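Local coordinates for glutamate racemase (Campylobacter jejuni, PDB 3UHF), which belongs to the Asp/Glu/hydantoin racemase family of alpha/beta enzymes and holds D-glutamic acid in a pocket, at residues A[126-131]-A[156-161]; A[134-139]-A[192-197]; A[164-169]-A[188-193]; A[196-201]-A[219-224]. All blocks are in the same frame, centred on the assembly; numbering follows the deposited sequence. Where two conformers were deposited one is given.

In the fold
From the N terminus, interaction 1 opens first, closing the loop from the end of helix 117-128, through strand 135-139, to the turn before strand 161-165. Interaction 2 opens inside that loop, on strand 135-139, and closes beyond it at 192-197, so the two cross. Interaction 3 spans a shorter run within interaction 2 and ends on the same stretch, fixing the end of helix 181-191 to the turn after strand 161-165. Interaction 4 starts where interaction 2 finishes and closes the beta-alpha-beta unit of strand 199-202, helix 211-218 and strand 223-226. Together they tie the four-stranded parallel sheet to its connections: interactions 2 and 4 share Thr196 and Pro197, and backbone bonds join strand 135-139 to both neighbours.

Interaction 1: residues A[126-131]-A[156-161]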
loop_
_atom_site.group_PDB
_atom_site.type_symbol
_atom_site.label_atom_id
_atom_site.label_comp_id
_atom_site.label_asym_id
_atom_site.label_seq_id
_atom_site.Cartn_x
_atom_site.Cartn_y
_atom_site.Cartn_z
ATOM N N LYS A 126 7.458 -1.809 15.871
ATOM C CA LYS A 126 8.678 -2.612 15.904
ATOM C C LYS A 126 9.931 -1.762 15.682
ATOM O O LYS A 126 10.967 -2.000 16.304
ATOM C CB LYS A 126 8.643 -3.704 14.847
ATOM C CG LYS A 126 7.703 -4.870 15.133
ATOM C CD LYS A 126 7.894 -5.914 14.032
ATOM C CE LYS A 126 6.872 -7.033 14.098
ATOM N NZ LYS A 126 6.848 -7.765 12.800
ATOM N N ALA A 127 9.831 -0.779 14.790
ATOM C CA ALA A 127 10.975 0.052 14.444
ATOM C C ALA A 127 11.339 1.018 15.574
ATOM O O ALA A 127 12.515 1.274 15.823
ATOM C CB ALA A 127 10.698 0.830 13.155
ATOM N N LEU A 128 10.325 1.559 16.247
ATOM C CA LEU A 128 10.538 2.554 17.298
ATOM C C LEU A 128 10.624 1.959 18.701
ATOM O O LEU A 128 11.492 2.355 19.491
ATOM C CB LEU A 128 9.419 3.598 17.280
ATOM C CG LEU A 128 9.296 4.471 16.031
ATOM C CD1 LEU A 128 8.145 5.449 16.227
ATOM C CD2 LEU A 128 10.606 5.205 15.791
ATOM N N HIS A 129 9.714 1.034 19.006
ATOM C CA HIS A 129 9.629 0.367 20.314
ATOM C C HIS A 129 9.809 1.353 21.465
ATOM O O HIS A 129 10.529 1.093 22.433
ATOM C CB HIS A 129 10.611 -0.813 20.411
ATOM C CG HIS A 129 12.028 -0.441 20.122
ATOM N ND1 HIS A 129 12.578 -0.527 18.861
ATOM C CD2 HIS A 129 13.005 0.034 20.928
ATOM C CE1 HIS A 129 13.835 -0.122 18.903
ATOM N NE2 HIS A 129 14.116 0.232 20.143
ATOM N N ASP A 130 9.148 2.499 21.321
ATOM C CA ASP A 130 9.186 3.568 22.308
ATOM C C ASP A 130 8.042 4.520 21.979
ATOM O O ASP A 130 8.105 5.248 20.982
ATOM C CB ASP A 130 10.533 4.292 22.239
ATOM C CG ASP A 130 10.662 5.402 23.266
ATOM O OD1 ASP A 130 9.649 5.763 23.897
ATOM O OD2 ASP A 130 11.787 5.920 23.430
ATOM N N LYS A 131 7.000 4.515 22.813
ATOM C CA LYS A 131 5.791 5.305 22.542
ATOM C C LYS A 131 6.032 6.815 22.587
ATOM O O LYS A 131 5.163 7.595 22.204
ATOM C CB LYS A 131 4.663 4.947 23.519
ATOM C CG LYS A 131 4.953 5.317 24.982
ATOM C CD LYS A 131 3.665 5.434 25.770
ATOM C CE LYS A 131 3.898 6.025 27.155
ATOM N NZ LYS A 131 4.560 7.364 27.117
ATOM N N GLN A 156 -2.224 2.531 21.003
ATOM C CA GLN A 156 -0.998 1.880 21.470
ATOM C C GLN A 156 -0.132 2.836 22.289
ATOM O O GLN A 156 0.988 2.504 22.679
ATOM C CB GLN A 156 -0.213 1.297 20.288
ATOM C CG GLN A 156 -0.866 0.051 19.690
ATOM C CD GLN A 156 -0.905 -1.118 20.663
ATOM O OE1 GLN A 156 0.076 -1.404 21.363
ATOM N NE2 GLN A 156 -2.038 -1.810 20.707
ATOM N N GLY A 157 -0.659 4.028 22.540
ATOM C CA GLY A 157 0.003 4.987 23.406
ATOM C C GLY A 157 0.975 5.892 22.678
ATOM O O GLY A 157 1.648 6.709 23.305
ATOM N N TYR A 158 1.057 5.745 21.358
ATOM C CA TYR A 158 1.929 6.586 20.546
ATOM C C TYR A 158 1.208 7.890 20.238
ATOM O O TYR A 158 0.478 7.982 19.252
ATOM C CB TYR A 158 2.313 5.879 19.246
ATOM C CG TYR A 158 3.400 4.854 19.440
ATOM C CD1 TYR A 158 3.140 3.659 20.101
ATOM C CD2 TYR A 158 4.695 5.090 18.991
ATOM C CE1 TYR A 158 4.135 2.725 20.306
ATOM C CE2 TYR A 158 5.694 4.155 19.186
ATOM C CZ TYR A 158 5.408 2.979 19.846
ATOM O OH TYR A 158 6.392 2.042 20.055
ATOM N N THR A 159 1.417 8.895 21.083
ATOM C CA THR A 159 0.659 10.140 20.985
ATOM C C THR A 159 1.457 11.268 20.340
ATOM O O THR A 159 0.902 12.312 19.989
ATOM C CB THR A 159 0.178 10.605 22.370
ATOM O OG1 THR A 159 1.313 10.850 23.210
ATOM C CG2 THR A 159 -0.693 9.541 23.015
ATOM N N ASN A 160 2.750 11.032 20.167
ATOM C CA ASN A 160 3.653 11.998 19.562
ATOM C C ASN A 160 3.575 11.884 18.046
ATOM O O ASN A 160 4.520 11.432 17.398
ATOM C CB ASN A 160 5.070 11.697 20.043
ATOM C CG ASN A 160 5.999 12.873 19.915
ATOM O OD1 ASN A 160 5.612 13.942 19.451
ATOM N ND2 ASN A 160 7.240 12.686 20.348
ATOM N N ILE A 161 2.438 12.275 17.479
ATOM C CA ILE A 161 2.181 12.005 16.079
ATOM C C ILE A 161 1.674 13.204 15.303
ATOM O O ILE A 161 0.939 14.045 15.820
ATOM C CB ILE A 161 1.180 10.835 15.906
ATOM C CG1 ILE A 161 -0.161 11.165 16.556
ATOM C CG2 ILE A 161 1.734 9.535 16.498
ATOM C CD1 ILE A 161 -1.057 9.960 16.724
HETATM O O HOH W 1 4.389 8.610 19.703
#
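Lys131 O accepts a hydrogen bond of 2.8 Å from a water, which in turn accepts one of 3.0 Å from Asn160 N, so a single water links the two backbones. The contact joins two helix-to-strand turns of a parallel alpha/beta fold: helix 117-128 ends just before His129, and helix 148-155 ends in a Schellman motif at Gly157, each turn leading into one of two neighbouring strands. Tyr158 fills the gap between them. Its ring lies flat beneath the backbone of Lys131, whose CA sits 3.5 Å from the ring centroid and only 10° off the normal, a CH-pi contact squarely over the face. The phenol oxygen reaches the turn itself: Asp130 N gives Tyr158 OH a weak hydrogen bond of 3.1 Å, bent to 130°. Leu128 reaches the same ring with one branch, CD1 lying 4.1 Å from Tyr158 CE2, while Ile135 and Ile125 also pack against the tyrosine. The carboxylate of Asp130 turns away and is held by Asn132 N. On the solvent side, Lys131 has CG wedged between its own backbone N and carbonyl carbon (chi1 66°). The first part of its chain therefore lies over the backbone of Gly157, with Lys131 CD 3.4 Å from Gly157 O, before the amine end leads away.

Interaction 2: residues A[134-139]-A[192-197]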
loop_
_atom_site.group_PDB
_atom_site.type_symbol
_atom_site.label_atom_id
_atom_site.label_comp_id
_atom_site.label_asym_id
_atom_site.label_seq_id
_atom_site.Cartn_x
_atom_site.Cartn_y
_atom_site.Cartn_z
ATOM N N GLU A 134 8.682 10.274 17.866
ATOM C CA GLU A 134 7.875 11.078 16.952
ATOM C C GLU A 134 7.527 10.320 15.676
ATOM O O GLU A 134 8.408 9.774 15.016
ATOM C CB GLU A 134 8.655 12.334 16.558
ATOM C CG GLU A 134 9.215 13.125 17.724
ATOM C CD GLU A 134 8.318 14.274 18.126
ATOM O OE1 GLU A 134 7.388 14.597 17.355
ATOM O OE2 GLU A 134 8.536 14.842 19.221
ATOM N N ILE A 135 6.249 10.317 15.312
ATOM C CA ILE A 135 5.825 9.706 14.064
ATOM C C ILE A 135 5.184 10.748 13.144
ATOM O O ILE A 135 4.353 11.541 13.576
ATOM C CB ILE A 135 4.765 8.608 14.316
ATOM C CG1 ILE A 135 5.326 7.523 15.232
ATOM C CG2 ILE A 135 4.272 7.988 12.991
ATOM C CD1 ILE A 135 4.285 6.519 15.652
ATOM N N LEU A 136 5.574 10.732 11.877
ATOM C CA LEU A 136 4.879 11.511 10.856
ATOM C C LEU A 136 4.216 10.524 9.896
ATOM O O LEU A 136 4.878 9.643 9.341
ATOM C CB LEU A 136 5.854 12.415 10.102
ATOM C CG LEU A 136 5.253 13.099 8.863
ATOM C CD1 LEU A 136 4.045 13.926 9.277
ATOM C CD2 LEU A 136 6.317 13.957 8.178
ATOM N N VAL A 137 2.899 10.634 9.751
ATOM C CA VAL A 137 2.179 9.814 8.791
ATOM C C VAL A 137 1.858 10.699 7.595
ATOM O O VAL A 137 1.257 11.751 7.767
ATOM C CB VAL A 137 0.849 9.323 9.369
ATOM C CG1 VAL A 137 0.124 8.457 8.349
ATOM C CG2 VAL A 137 1.096 8.541 10.665
ATOM N N ILE A 138 2.287 10.302 6.399
ATOM C CA ILE A 138 1.906 11.056 5.192
ATOM C C ILE A 138 1.086 10.156 4.285
ATOM O O ILE A 138 1.384 8.971 4.155
ATOM C CB ILE A 138 3.125 11.653 4.447
ATOM C CG1 ILE A 138 4.135 10.554 4.068
ATOM C CG2 ILE A 138 3.753 12.750 5.309
ATOM C CD1 ILE A 138 5.255 11.023 3.096
ATOM N N ALA A 139 0.049 10.715 3.656
ATOM C CA ALA A 139 -0.910 9.890 2.946
ATOM C C ALA A 139 -1.812 10.781 2.116
ATOM O O ALA A 139 -1.646 11.992 2.106
ATOM C CB ALA A 139 -1.759 9.075 3.944
ATOM N N LYS A 192 6.958 22.386 5.765
ATOM C CA LYS A 192 7.397 23.617 6.400
ATOM C C LYS A 192 6.931 23.657 7.859
ATOM O O LYS A 192 5.777 23.353 8.161
ATOM C CB LYS A 192 6.899 24.832 5.620
ATOM C CG LYS A 192 8.036 25.766 5.217
ATOM C CD LYS A 192 9.224 24.981 4.645
ATOM C CE LYS A 192 10.517 25.795 4.685
ATOM N NZ LYS A 192 10.383 27.130 4.028
ATOM N N ASN A 193 7.841 24.006 8.755
ATOM C CA ASN A 193 7.522 24.065 10.176
ATOM C C ASN A 193 6.998 22.736 10.717
ATOM O O ASN A 193 6.169 22.693 11.632
ATOM C CB ASN A 193 6.534 25.199 10.463
ATOM C CG ASN A 193 7.019 26.533 9.939
ATOM O OD1 ASN A 193 6.275 27.260 9.282
ATOM N ND2 ASN A 193 8.280 26.855 10.217
ATOM N N ILE A 194 7.472 21.644 10.134
ATOM C CA ILE A 194 7.196 20.344 10.713
ATOM C C ILE A 194 8.451 19.857 11.408
ATOM O O ILE A 194 9.558 20.084 10.928
ATOM C CB ILE A 194 6.700 19.318 9.678
ATOM C CG1 ILE A 194 5.741 18.350 10.351
ATOM C CG2 ILE A 194 7.847 18.551 9.031
ATOM C CD1 ILE A 194 5.572 17.075 9.606
ATOM N N THR A 195 8.286 19.227 12.564
ATOM C CA THR A 195 9.437 18.699 13.279
ATOM C C THR A 195 9.905 17.417 12.599
ATOM O O THR A 195 9.099 16.693 12.016
ATOM C CB THR A 195 9.123 18.445 14.761
ATOM O OG1 THR A 195 7.897 17.719 14.875
ATOM C CG2 THR A 195 8.984 19.766 15.511
ATOM N N THR A 196 11.203 17.145 12.665
ATOM C CA THR A 196 11.762 15.949 12.043
ATOM C C THR A 196 11.352 14.704 12.818
ATOM O O THR A 196 11.602 14.608 14.013
ATOM C CB THR A 196 13.295 16.026 11.970
ATOM O OG1 THR A 196 13.671 17.171 11.195
ATOM C CG2 THR A 196 13.858 14.775 11.317
ATOM N N PRO A 197 10.716 13.741 12.138
ATOM C CA PRO A 197 10.187 12.591 12.877
ATOM C C PRO A 197 11.206 11.467 13.057
ATOM O O PRO A 197 12.183 11.368 12.312
ATOM C CB PRO A 197 9.037 12.126 11.986
ATOM C CG PRO A 197 9.501 12.455 10.609
ATOM C CD PRO A 197 10.288 13.738 10.728
#
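Glu134 meets Pro197 through its backbone and the root of its side chain, Glu134 O lying 3.8 Å from Pro197 C and Glu134 CB 4.0 Å from Pro197 CA. Glu134 was modelled in two conformers, so the place of its carboxylate near Thr195 is tentative. Ile135 turns its side chain away from the loop, to pack on Ile201, Ile161 and Leu153. Leu136 faces the loop again and carries the apolar core of the contact. Its CB rests against the CB-CG side of Pro197, 3.7 Å from Pro197 CG. With CG anti to the backbone N (chi1 171°), the two methyls are carried past the proline to Ile194, whose CD1 pokes into the fork: it is 3.5 Å from Leu136 CD1 and 3.5 Å from Leu136 CD2. This tight methyl-to-fork packing is extended by Leu164, which touches Ile194, and by Phe191 and Leu200, which touch Leu136. Strand 135-139 is an inner strand, and the chain that leaves edge strand 161-165 must pass it to reach strand 199-202 on its far side; the packing of Ile194 and Pro197 on Leu136 marks the end of that passage, a strand-skipping crossover of a parallel alpha/beta sheet.

Interaction 3: residues A[164-169]-A[188-193]; sequences LATGLF and EYYFKN
The chain leaves strand 161-165 through a type I beta turn from Thr166 to Phe169, closed by Phe169 N to Thr166 O, and this turn faces the last residues of helix 181-191, the backbones coming closest at Thr166 and Tyr190 with their CA atoms 6.3 Å apart. Tyr190 is the side chain that fills the space between. Its ring is pressed from both faces: Thr166 CA stands over one, 3.6 Å from the ring centroid in a CH-pi contact 10° off the normal, and CD2 of the preceding Tyr189 covers the opposite one. The phenol oxygen reaches into the turn, where Leu168 N donates a hydrogen bond of 3.0 Å to Tyr190 OH, nearly straight at 160°. Along another side, Tyr190 turns its edge to the face of Phe169 in a T-shaped pair, centroids 5.4 Å apart and planes at 80°. Phe169 meets a second ring as well, its CE1 lying 4.0 Å from Phe191 CZ. Thr166 supplies the filler between the two helix aromatics: CG2, anti to its carbonyl carbon, comes 3.8 Å from Tyr190 CG and 3.9 Å from Phe191 CE2. Beyond this cluster, Phe207 packs edge-to-face on Phe169, and Phe191 leans on Ile138 of the sheet. The turn leads directly to Val170, which lines the pocket of D-glutamic acid. The contact is mostly packing, of rings, a methyl and the turn's own backbone against Tyr190, while one backbone N-H to the phenol oxygen, added to the cover on both faces, probably sets how far the tyrosine enters the turn and limits how its ring can rotate.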
loop_
_atom_site.group_PDB
_atom_site.type_symbol
_atom_site.label_atom_id
_atom_site.label_comp_id
_atom_site.label_asym_id
_atom_site.label_seq_id
_atom_site.Cartn_x
_atom_site.Cartn_y
_atom_site.Cartn_z
ATOM N N LEU A 164 -0.299 14.095 8.108
ATOM C CA LEU A 164 -0.364 15.122 7.064
ATOM C C LEU A 164 -0.781 14.531 5.726
ATOM O O LEU A 164 -0.254 13.502 5.302
ATOM C CB LEU A 164 0.984 15.834 6.887
ATOM C CG LEU A 164 1.429 16.900 7.892
ATOM C CD1 LEU A 164 2.751 17.499 7.458
ATOM C CD2 LEU A 164 0.387 17.990 8.030
ATOM N N ALA A 165 -1.726 15.188 5.066
ATOM C CA ALA A 165 -2.082 14.840 3.699
ATOM C C ALA A 165 -1.034 15.479 2.798
ATOM O O ALA A 165 -0.813 16.678 2.869
ATOM C CB ALA A 165 -3.466 15.373 3.357
ATOM N N THR A 166 -0.381 14.676 1.964
ATOM C CA THR A 166 0.606 15.203 1.030
ATOM C C THR A 166 0.151 14.772 -0.361
ATOM O O THR A 166 0.806 13.990 -1.032
ATOM C CB THR A 166 2.015 14.674 1.336
ATOM O OG1 THR A 166 2.013 13.242 1.286
ATOM C CG2 THR A 166 2.455 15.116 2.743
ATOM N N GLY A 167 -0.992 15.309 -0.777
ATOM C CA GLY A 167 -1.720 14.786 -1.918
ATOM C C GLY A 167 -1.037 14.858 -3.268
ATOM O O GLY A 167 -1.204 13.959 -4.103
ATOM N N LEU A 168 -0.253 15.909 -3.482
ATOM C CA LEU A 168 0.379 16.132 -4.781
ATOM C C LEU A 168 1.448 15.092 -5.083
ATOM O O LEU A 168 1.831 14.911 -6.235
ATOM C CB LEU A 168 0.991 17.531 -4.867
ATOM C CG LEU A 168 0.236 18.542 -5.733
ATOM C CD1 LEU A 168 -0.002 17.988 -7.125
ATOM C CD2 LEU A 168 -1.084 18.906 -5.097
ATOM N N PHE A 169 1.942 14.414 -4.050
ATOM C CA PHE A 169 2.957 13.392 -4.271
ATOM C C PHE A 169 2.447 12.311 -5.229
ATOM O O PHE A 169 3.218 11.759 -6.005
ATOM C CB PHE A 169 3.400 12.728 -2.959
ATOM C CG PHE A 169 4.270 13.592 -2.072
ATOM C CD1 PHE A 169 4.566 13.167 -0.769
ATOM C CD2 PHE A 169 4.807 14.784 -2.519
ATOM C CE1 PHE A 169 5.370 13.935 0.059
ATOM C CE2 PHE A 169 5.628 15.558 -1.695
ATOM C CZ PHE A 169 5.898 15.124 -0.395
ATOM N N GLU A 188 9.033 21.070 0.679
ATOM C CA GLU A 188 9.090 22.270 1.502
ATOM C C GLU A 188 7.689 22.788 1.776
ATOM O O GLU A 188 7.393 23.256 2.879
ATOM C CB GLU A 188 9.971 23.343 0.863
ATOM C CG GLU A 188 11.443 22.956 0.853
ATOM C CD GLU A 188 12.324 23.930 0.088
ATOM O OE1 GLU A 188 11.792 24.860 -0.566
ATOM O OE2 GLU A 188 13.560 23.752 0.135
ATOM N N TYR A 189 6.819 22.671 0.777
ATOM C CA TYR A 189 5.438 23.100 0.916
ATOM C C TYR A 189 4.722 22.309 2.003
ATOM O O TYR A 189 4.094 22.894 2.887
ATOM C CB TYR A 189 4.704 22.946 -0.418
ATOM C CG TYR A 189 3.211 23.200 -0.359
ATOM C CD1 TYR A 189 2.704 24.493 -0.335
ATOM C CD2 TYR A 189 2.308 22.140 -0.365
ATOM C CE1 TYR A 189 1.338 24.728 -0.299
ATOM C CE2 TYR A 189 0.938 22.364 -0.330
ATOM C CZ TYR A 189 0.461 23.661 -0.297
ATOM O OH TYR A 189 -0.896 23.890 -0.266
ATOM N N TYR A 190 4.803 20.987 1.941
ATOM C CA TYR A 190 4.083 20.168 2.910
ATOM C C TYR A 190 4.757 20.156 4.278
ATOM O O TYR A 190 4.083 20.062 5.293
ATOM C CB TYR A 190 3.912 18.727 2.422
ATOM C CG TYR A 190 2.899 18.596 1.309
ATOM C CD1 TYR A 190 3.268 18.129 0.059
ATOM C CD2 TYR A 190 1.582 18.980 1.510
ATOM C CE1 TYR A 190 2.335 18.024 -0.967
ATOM C CE2 TYR A 190 0.639 18.883 0.493
ATOM C CZ TYR A 190 1.023 18.404 -0.738
ATOM O OH TYR A 190 0.082 18.309 -1.745
ATOM N N PHE A 191 6.079 20.258 4.306
ATOM C CA PHE A 191 6.805 19.967 5.545
ATOM C C PHE A 191 7.359 21.210 6.237
ATOM O O PHE A 191 8.152 21.114 7.173
ATOM C CB PHE A 191 7.934 18.978 5.264
ATOM C CG PHE A 191 7.472 17.667 4.683
ATOM C CD1 PHE A 191 8.240 17.017 3.727
ATOM C CD2 PHE A 191 6.284 17.072 5.100
ATOM C CE1 PHE A 191 7.832 15.803 3.185
ATOM C CE2 PHE A 191 5.871 15.848 4.570
ATOM C CZ PHE A 191 6.645 15.212 3.602
ATOM N N LYS A 192 6.958 22.386 5.765
ATOM C CA LYS A 192 7.397 23.617 6.400
ATOM C C LYS A 192 6.931 23.657 7.859
ATOM O O LYS A 192 5.777 23.353 8.161
ATOM C CB LYS A 192 6.899 24.832 5.620
ATOM C CG LYS A 192 8.036 25.766 5.217
ATOM C CD LYS A 192 9.224 24.981 4.645
ATOM C CE LYS A 192 10.517 25.795 4.685
ATOM N NZ LYS A 192 10.383 27.130 4.028
ATOM N N ASN A 193 7.841 24.006 8.755
ATOM C CA ASN A 193 7.522 24.065 10.176
ATOM C C ASN A 193 6.998 22.736 10.717
ATOM O O ASN A 193 6.169 22.693 11.632
ATOM C CB ASN A 193 6.534 25.199 10.463
ATOM C CG ASN A 193 7.019 26.533 9.939
ATOM O OD1 ASN A 193 6.275 27.260 9.282
ATOM N ND2 ASN A 193 8.280 26.855 10.217
#

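Interaction 4: residues A[196-201]-A[219-224]; sequences TPDALI and GDKTKL
Thr222 OG1 donates a short hydrogen bond of 2.6 Å to Pro197 O, approaching in the carbonyl plane, and with it begins the tight part of the contact. Thr222 has this hydroxyl beside its own backbone N (chi1 -62°), which leaves CG2 to turn inward and meet Leu200 CB at 3.8 Å. Two backbone bonds follow: Lys223 N to Asp198 O at 2.9 Å, and Leu200 N to Lys223 O at 2.8 Å. They set Ala199 beside Lys223 and Leu200 beside Leu224 in parallel register, joining the two strands of the beta-alpha-beta unit made by strand 199-202, helix 211-218 and edge strand 223-226. Leu200 faces that helix, packing on Leu214 and Phe218, whereas Ala199 faces Thr124 and Leu128 of helix 117-128. The solvent side is looser. Lys221, bent at chi2 and chi3, curls back so that NZ makes a weak salt bridge of 3.3 Å to Asp198 OD1 and a weak hydrogen bond of 3.5 Å to Thr196 O. The other carboxylate oxygen, Asp198 OD2, is taken by Glu134 N. A water bridges the two segments here, donating to Asp198 OD1 at 2.6 Å and to Lys221 O at 2.7 Å.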
loop_
_atom_site.group_PDB
_atom_site.type_symbol
_atom_site.label_atom_id
_atom_site.label_comp_id
_atom_site.label_asym_id
_atom_site.label_seq_id
_atom_site.Cartn_x
_atom_site.Cartn_y
_atom_site.Cartn_z
ATOM N N THR A 196 11.203 17.145 12.665
ATOM C CA THR A 196 11.762 15.949 12.043
ATOM C C THR A 196 11.352 14.704 12.818
ATOM O O THR A 196 11.602 14.608 14.013
ATOM C CB THR A 196 13.295 16.026 11.970
ATOM O OG1 THR A 196 13.671 17.171 11.195
ATOM C CG2 THR A 196 13.858 14.775 11.317
ATOM N N PRO A 197 10.716 13.741 12.138
ATOM C CA PRO A 197 10.187 12.591 12.877
ATOM C C PRO A 197 11.206 11.467 13.057
ATOM O O PRO A 197 12.183 11.368 12.312
ATOM C CB PRO A 197 9.037 12.126 11.986
ATOM C CG PRO A 197 9.501 12.455 10.609
ATOM C CD PRO A 197 10.288 13.738 10.728
ATOM N N ASP A 198 10.979 10.624 14.060
ATOM C CA ASP A 198 11.781 9.424 14.223
ATOM C C ASP A 198 11.362 8.347 13.232
ATOM O O ASP A 198 12.186 7.529 12.805
ATOM C CB ASP A 198 11.685 8.912 15.663
ATOM C CG ASP A 198 12.243 9.911 16.660
ATOM O OD1 ASP A 198 13.475 10.112 16.656
ATOM O OD2 ASP A 198 11.455 10.502 17.437
ATOM N N ALA A 199 10.081 8.345 12.867
ATOM C CA ALA A 199 9.584 7.442 11.833
ATOM C C ALA A 199 8.649 8.171 10.877
ATOM O O ALA A 199 7.804 8.956 11.299
ATOM C CB ALA A 199 8.869 6.254 12.445
ATOM N N LEU A 200 8.801 7.888 9.588
ATOM C CA LEU A 200 7.898 8.449 8.572
ATOM C C LEU A 200 7.133 7.292 7.949
ATOM O O LEU A 200 7.729 6.423 7.300
ATOM C CB LEU A 200 8.718 9.161 7.503
ATOM C CG LEU A 200 7.959 9.709 6.288
ATOM C CD1 LEU A 200 6.968 10.767 6.723
ATOM C CD2 LEU A 200 8.951 10.279 5.288
ATOM N N ILE A 201 5.826 7.235 8.179
ATOM C CA ILE A 201 5.051 6.165 7.578
ATOM C C ILE A 201 4.675 6.559 6.149
ATOM O O ILE A 201 3.976 7.557 5.925
ATOM C CB ILE A 201 3.781 5.812 8.372
ATOM C CG1 ILE A 201 4.136 5.491 9.839
ATOM C CG2 ILE A 201 3.124 4.600 7.734
ATOM C CD1 ILE A 201 2.939 5.046 10.689
ATOM N N GLY A 219 16.800 13.435 6.643
ATOM C CA GLY A 219 18.079 13.068 7.236
ATOM C C GLY A 219 18.030 11.709 7.913
ATOM O O GLY A 219 16.979 11.075 7.987
ATOM N N ASP A 220 19.168 11.265 8.433
ATOM C CA ASP A 220 19.301 9.874 8.870
ATOM C C ASP A 220 18.647 9.553 10.214
ATOM O O ASP A 220 18.701 8.414 10.667
ATOM C CB ASP A 220 20.774 9.442 8.872
ATOM C CG ASP A 220 21.668 10.417 9.612
ATOM O OD1 ASP A 220 21.139 11.249 10.380
ATOM O OD2 ASP A 220 22.903 10.348 9.431
ATOM N N LYS A 221 18.034 10.539 10.859
ATOM C CA LYS A 221 17.347 10.250 12.116
ATOM C C LYS A 221 15.958 9.668 11.844
ATOM O O LYS A 221 15.314 9.106 12.731
ATOM C CB LYS A 221 17.262 11.499 13.001
ATOM C CG LYS A 221 15.945 12.247 12.935
ATOM C CD LYS A 221 15.144 12.102 14.226
ATOM C CE LYS A 221 14.985 13.444 14.939
ATOM N NZ LYS A 221 14.052 13.361 16.102
ATOM N N THR A 222 15.507 9.787 10.601
ATOM C CA THR A 222 14.156 9.376 10.253
ATOM C C THR A 222 14.105 8.004 9.582
ATOM O O THR A 222 14.641 7.816 8.492
ATOM C CB THR A 222 13.498 10.407 9.326
ATOM O OG1 THR A 222 13.394 11.656 10.013
ATOM C CG2 THR A 222 12.117 9.945 8.933
ATOM N N LYS A 223 13.454 7.046 10.235
ATOM C CA LYS A 223 13.255 5.730 9.638
ATOM C C LYS A 223 12.010 5.725 8.761
ATOM O O LYS A 223 10.942 6.150 9.193
ATOM C CB LYS A 223 13.129 4.668 10.734
ATOM C CG LYS A 223 14.370 4.531 11.596
ATOM C CD LYS A 223 14.171 3.462 12.665
ATOM C CE LYS A 223 15.465 3.171 13.413
ATOM N NZ LYS A 223 15.346 1.905 14.183
ATOM N N LEU A 224 12.139 5.250 7.524
ATOM C CA LEU A 224 10.993 5.200 6.630
ATOM C C LEU A 224 10.290 3.852 6.783
ATOM O O LEU A 224 10.937 2.803 6.777
ATOM C CB LEU A 224 11.410 5.424 5.168
ATOM C CG LEU A 224 11.529 6.874 4.677
ATOM C CD1 LEU A 224 12.543 7.627 5.506
ATOM C CD2 LEU A 224 11.941 6.886 3.214
HETATM O O HOH W 2 15.372 8.795 15.426
#